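Long-range contact in 2-dehydropantoate 2-reductase (Enterococcus faecium DO, PDB 5X20), which probably catalyses the NADPH-dependent reduction of ketopantoate to pantoate in pantothenate biosynthesis: residues Lys2-Gly7 with Asp72-Phe77. Sequence-based numbering, arbitrary orientation.
With NAD (nicotinamide-adenine-dinucleotide), chain G.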
ATOM      1  N   LYS A   2       1.700  16.968 -41.801  1.00 47.41           N
ATOM      2  CA  LYS A   2       2.688  17.326 -40.790  1.00 49.54           C
ATOM      3  C   LYS A   2       2.077  16.980 -39.407  1.00 43.44           C
ATOM      4  O   LYS A   2       1.010  17.478 -39.049  1.00 39.00           O
ATOM      5  CB  LYS A   2       3.106  18.799 -40.840  1.00 56.59           C
ATOM      6  CG  LYS A   2       4.542  19.020 -41.315  1.00 68.75           C
ATOM      7  CD  LYS A   2       5.498  19.521 -40.231  1.00 75.70           C
ATOM      8  CE  LYS A   2       6.194  18.370 -39.511  1.00 78.46           C
ATOM      9  NZ  LYS A   2       7.687  18.384 -39.546  1.00 82.56           N
ATOM     10  N   ILE A   3       2.747  16.114 -38.649  1.00 40.80           N
ATOM     11  CA  ILE A   3       2.292  15.675 -37.349  1.00 37.94           C
ATOM     12  C   ILE A   3       3.311  16.061 -36.315  1.00 35.44           C
ATOM     13  O   ILE A   3       4.506  15.776 -36.455  1.00 36.19           O
ATOM     14  CB  ILE A   3       2.087  14.150 -37.297  1.00 37.32           C
ATOM     15  CG1 ILE A   3       1.100  13.714 -38.383  1.00 37.25           C
ATOM     16  CG2 ILE A   3       1.521  13.759 -35.954  1.00 38.41           C
ATOM     17  CD1 ILE A   3       1.083  12.236 -38.693  1.00 36.02           C
ATOM     18  N   ALA A   4       2.831  16.728 -35.263  1.00 33.56           N
ATOM     19  CA  ALA A   4       3.657  17.017 -34.120  1.00 30.33           C
ATOM     20  C   ALA A   4       3.266  16.038 -33.014  1.00 31.50           C
ATOM     21  O   ALA A   4       2.073  15.796 -32.752  1.00 30.34           O
ATOM     22  CB  ALA A   4       3.445  18.427 -33.670  1.00 31.59           C
ATOM     23  N   ILE A   5       4.280  15.455 -32.389  1.00 29.32           N
ATOM     24  CA  ILE A   5       4.106  14.603 -31.233  1.00 28.30           C
ATOM     25  C   ILE A   5       4.503  15.462 -30.029  1.00 27.30           C
ATOM     26  O   ILE A   5       5.698  15.783 -29.829  1.00 28.42           O
ATOM     27  CB  ILE A   5       5.055  13.401 -31.249  1.00 27.36           C
ATOM     28  CG1 ILE A   5       4.857  12.556 -32.520  1.00 29.47           C
ATOM     29  CG2 ILE A   5       4.865  12.576 -29.984  1.00 26.32           C
ATOM     30  CD1 ILE A   5       3.512  11.892 -32.688  1.00 28.65           C
ATOM     31  N   ALA A   6       3.513  15.854 -29.250  1.00 26.22           N
ATOM     32  CA  ALA A   6       3.768  16.733 -28.130  1.00 26.36           C
ATOM     33  C   ALA A   6       3.911  15.733 -27.006  1.00 25.60           C
ATOM     34  O   ALA A   6       2.931  15.167 -26.552  1.00 26.58           O
ATOM     35  CB  ALA A   6       2.631  17.733 -27.964  1.00 25.74           C
ATOM     36  N   GLY A   7       5.149  15.542 -26.557  1.00 24.89           N
ATOM     37  CA  GLY A   7       5.455  14.681 -25.430  1.00 22.99           C
ATOM     38  C   GLY A   7       6.069  13.417 -25.992  1.00 23.16           C
ATOM     39  O   GLY A   7       5.389  12.402 -26.139  1.00 21.88           O
ATOM     40  N   ASP A  72      -0.555  19.960 -39.021  1.00 37.05           N
ATOM     41  CA  ASP A  72      -1.970  19.607 -39.169  1.00 36.19           C
ATOM     42  C   ASP A  72      -2.553  18.828 -37.983  1.00 37.79           C
ATOM     43  O   ASP A  72      -3.780  18.810 -37.809  1.00 34.70           O
ATOM     44  CB  ASP A  72      -2.112  18.698 -40.398  1.00 40.73           C
ATOM     45  CG  ASP A  72      -1.520  19.334 -41.655  1.00 43.76           C
ATOM     46  OD1 ASP A  72      -1.903  20.515 -41.914  1.00 43.70           O
ATOM     47  OD2 ASP A  72      -0.663  18.657 -42.315  1.00 41.26           O
ATOM     48  N   LEU A  73      -1.691  18.083 -37.264  1.00 32.61           N
ATOM     49  CA  LEU A  73      -2.141  17.152 -36.241  1.00 33.75           C
ATOM     50  C   LEU A  73      -1.134  17.180 -35.117  1.00 31.33           C
ATOM     51  O   LEU A  73       0.053  17.010 -35.364  1.00 31.62           O
ATOM     52  CB  LEU A  73      -2.281  15.704 -36.770  1.00 32.51           C
ATOM     53  CG  LEU A  73      -2.528  14.630 -35.687  1.00 33.84           C
ATOM     54  CD1 LEU A  73      -3.855  14.851 -34.967  1.00 33.78           C
ATOM     55  CD2 LEU A  73      -2.457  13.221 -36.258  1.00 33.23           C
ATOM     56  N   ILE A  74      -1.626  17.447 -33.914  1.00 30.23           N
ATOM     57  CA  ILE A  74      -0.843  17.352 -32.672  1.00 30.14           C
ATOM     58  C   ILE A  74      -1.351  16.178 -31.857  1.00 28.68           C
ATOM     59  O   ILE A  74      -2.543  16.073 -31.594  1.00 29.17           O
ATOM     60  CB  ILE A  74      -0.970  18.587 -31.818  1.00 28.24           C
ATOM     61  CG1 ILE A  74      -0.529  19.813 -32.611  1.00 28.03           C
ATOM     62  CG2 ILE A  74      -0.127  18.436 -30.559  1.00 28.26           C
ATOM     63  CD1 ILE A  74      -0.759  21.161 -31.889  1.00 27.69           C
ATOM     64  N   ILE A  75      -0.444  15.259 -31.534  1.00 29.43           N
ATOM     65  CA  ILE A  75      -0.773  14.097 -30.703  1.00 27.92           C
ATOM     66  C   ILE A  75      -0.141  14.287 -29.352  1.00 27.09           C
ATOM     67  O   ILE A  75       1.076  14.379 -29.242  1.00 28.73           O
ATOM     68  CB  ILE A  75      -0.283  12.797 -31.290  1.00 27.08           C
ATOM     69  CG1 ILE A  75      -0.897  12.609 -32.676  1.00 30.67           C
ATOM     70  CG2 ILE A  75      -0.678  11.651 -30.374  1.00 26.43           C
ATOM     71  CD1 ILE A  75      -0.502  11.313 -33.378  1.00 30.72           C
ATOM     72  N   LEU A  76      -0.961  14.401 -28.322  1.00 25.15           N
ATOM     73  CA  LEU A  76      -0.444  14.646 -26.986  1.00 24.06           C
ATOM     74  C   LEU A  76      -0.088  13.346 -26.376  1.00 22.59           C
ATOM     75  O   LEU A  76      -0.911  12.428 -26.398  1.00 23.05           O
ATOM     76  CB  LEU A  76      -1.480  15.364 -26.127  1.00 24.27           C
ATOM     77  CG  LEU A  76      -1.976  16.704 -26.636  1.00 26.48           C
ATOM     78  CD1 LEU A  76      -3.346  17.024 -26.047  1.00 29.77           C
ATOM     79  CD2 LEU A  76      -1.006  17.858 -26.346  1.00 27.14           C
ATOM     80  N   PHE A  77       1.128  13.275 -25.837  1.00 21.22           N
ATOM     81  CA  PHE A  77       1.629  12.080 -25.177  1.00 20.97           C
ATOM     82  C   PHE A  77       2.570  12.387 -24.005  1.00 21.42           C
ATOM     83  O   PHE A  77       3.427  11.569 -23.669  1.00 22.84           O
ATOM     84  CB  PHE A  77       2.291  11.135 -26.179  1.00 21.22           C
ATOM     85  CG  PHE A  77       1.438   9.952 -26.537  1.00 21.99           C
ATOM     86  CD1 PHE A  77       0.816   9.208 -25.547  1.00 22.49           C
ATOM     87  CD2 PHE A  77       1.249   9.590 -27.859  1.00 21.32           C
ATOM     88  CE1 PHE A  77       0.027   8.121 -25.870  1.00 22.22           C
ATOM     89  CE2 PHE A  77       0.461   8.504 -28.188  1.00 21.79           C
ATOM     90  CZ  PHE A  77      -0.150   7.768 -27.192  1.00 22.85           C
TER
HETATM   91  PA  NAD G 401       7.128   9.020 -20.452  1.00 19.67           P
HETATM   92  O1A NAD G 401       7.325   9.294 -18.993  1.00 20.28           O
HETATM   93  O2A NAD G 401       8.051   8.058 -21.197  1.00 22.35           O
HETATM   94  O5B NAD G 401       7.252  10.409 -21.225  1.00 19.42           O
HETATM   95  C5B NAD G 401       6.510  11.539 -20.818  1.00 19.44           C
HETATM   96  C4B NAD G 401       7.334  12.810 -20.927  1.00 19.98           C
HETATM   97  O4B NAD G 401       8.206  12.802 -19.822  1.00 19.89           O
HETATM   98  C3B NAD G 401       8.219  12.906 -22.167  1.00 19.95           C
HETATM   99  O3B NAD G 401       8.297  14.248 -22.549  1.00 19.86           O
HETATM  100  C2B NAD G 401       9.549  12.449 -21.672  1.00 20.35           C
HETATM  101  O2B NAD G 401      10.685  12.885 -22.406  1.00 20.25           O
HETATM  102  C1B NAD G 401       9.495  13.049 -20.287  1.00 21.11           C
HETATM  103  N9A NAD G 401      10.446  12.342 -19.440  1.00 22.62           N
HETATM  104  C8A NAD G 401      10.571  11.028 -19.320  1.00 23.25           C
HETATM  105  N7A NAD G 401      11.571  10.738 -18.484  1.00 23.97           N
HETATM  106  C5A NAD G 401      12.102  11.890 -18.083  1.00 25.92           C
HETATM  107  C6A NAD G 401      13.206  12.285 -17.204  1.00 27.42           C
HETATM  108  N6A NAD G 401      13.959  11.363 -16.552  1.00 28.33           N
HETATM  109  N1A NAD G 401      13.424  13.595 -17.098  1.00 27.76           N
HETATM  110  C2A NAD G 401      12.681  14.527 -17.711  1.00 28.52           C
HETATM  111  N3A NAD G 401      11.673  14.265 -18.554  1.00 27.18           N
HETATM  112  C4A NAD G 401      11.355  12.962 -18.749  1.00 25.69           C
HETATM  113  O3  NAD G 401       5.595   8.598 -20.515  1.00 18.61           O
HETATM  114  PN  NAD G 401       4.881   7.583 -21.533  1.00 19.22           P
HETATM  115  O1N NAD G 401       5.154   6.189 -20.953  1.00 19.17           O
HETATM  116  O2N NAD G 401       5.139   7.851 -22.989  1.00 19.10           O
HETATM  117  O5D NAD G 401       3.356   7.870 -21.146  1.00 17.74           O
HETATM  118  C5D NAD G 401       2.639   8.895 -21.822  1.00 19.11           C
HETATM  119  C4D NAD G 401       1.125   8.711 -21.666  1.00 18.81           C
HETATM  120  O4D NAD G 401       0.748   7.463 -22.284  1.00 20.01           O
HETATM  121  C3D NAD G 401       0.814   8.585 -20.188  1.00 19.27           C
HETATM  122  O3D NAD G 401      -0.407   9.210 -19.846  1.00 18.53           O
HETATM  123  C2D NAD G 401       0.754   7.078 -19.957  1.00 19.79           C
HETATM  124  O2D NAD G 401      -0.039   6.697 -18.827  1.00 19.49           O
HETATM  125  C1D NAD G 401       0.174   6.619 -21.281  1.00 20.50           C
HETATM  126  N1N NAD G 401       0.399   5.225 -21.634  1.00 21.19           N
HETATM  127  C2N NAD G 401       1.647   4.714 -21.519  1.00 20.79           C
HETATM  128  C3N NAD G 401       1.867   3.362 -21.832  1.00 21.92           C
HETATM  129  C7N NAD G 401       3.239   2.725 -21.795  1.00 23.28           C
HETATM  130  O7N NAD G 401       3.344   1.543 -22.092  1.00 25.27           O
HETATM  131  N7N NAD G 401       4.348   3.447 -21.607  1.00 22.49           N
HETATM  132  C4N NAD G 401       0.779   2.609 -22.316  1.00 21.15           C
HETATM  133  C5N NAD G 401      -0.500   3.213 -22.479  1.00 20.18           C
HETATM  134  C6N NAD G 401      -0.677   4.527 -22.166  1.00 19.38           C
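Ile75 CD1 sits in the hollow between Ile3 and Ile5 on the neighbouring strand. It lies 4.1 Å from Ile3 CG2 and equally far from Ile5 CD1. The Ile75 side chain reaches this place with CG1 beside its backbone N (chi1 -58°) and the chain then extended. Leu73 lies alongside Ile3, and its CD2 touches Ile3 CG2 at 4.0 Å. Leu19 of helix 10-21 packs on both Ile3 and Ile75. On the opposite face strand 2-6 sets the small methyls of Ala4 and Ala6 against the larger Ile74 and Leu76. Ala6 CB lies 3.9 Å from Ile74 CG2 and 4.0 Å from Leu76 CD2. Helix 83-90 covers Ala6 and Leu76 there.

The strands run parallel. Ala4 and Ala6 each turn both N-H and C=O to strand 73-76: Ala4 N to Leu73 O, Ala4 O to Ile75 N, Ala6 N to Ile75 O and Ala6 O to Phe77 N. Lys2 O accepts from Asp72 N and, less closely, from Leu73 N. Asp72 OD2 takes Lys2 N at 2.9 Å, on its anti side and 29° out of the carboxylate plane. Lys2 NZ instead pairs with Glu25.

These are adjacent central strands of the Rossmann fold. Gly7 probably begins the GxGxxG turn, and Phe77 O lies 3.3 Å from NAD C5D. Nicotinamide-ribose O4D lies at the Phe77 ring edge. The pairing is consistent with holding both C-terminal strand ends together beside the dinucleotide.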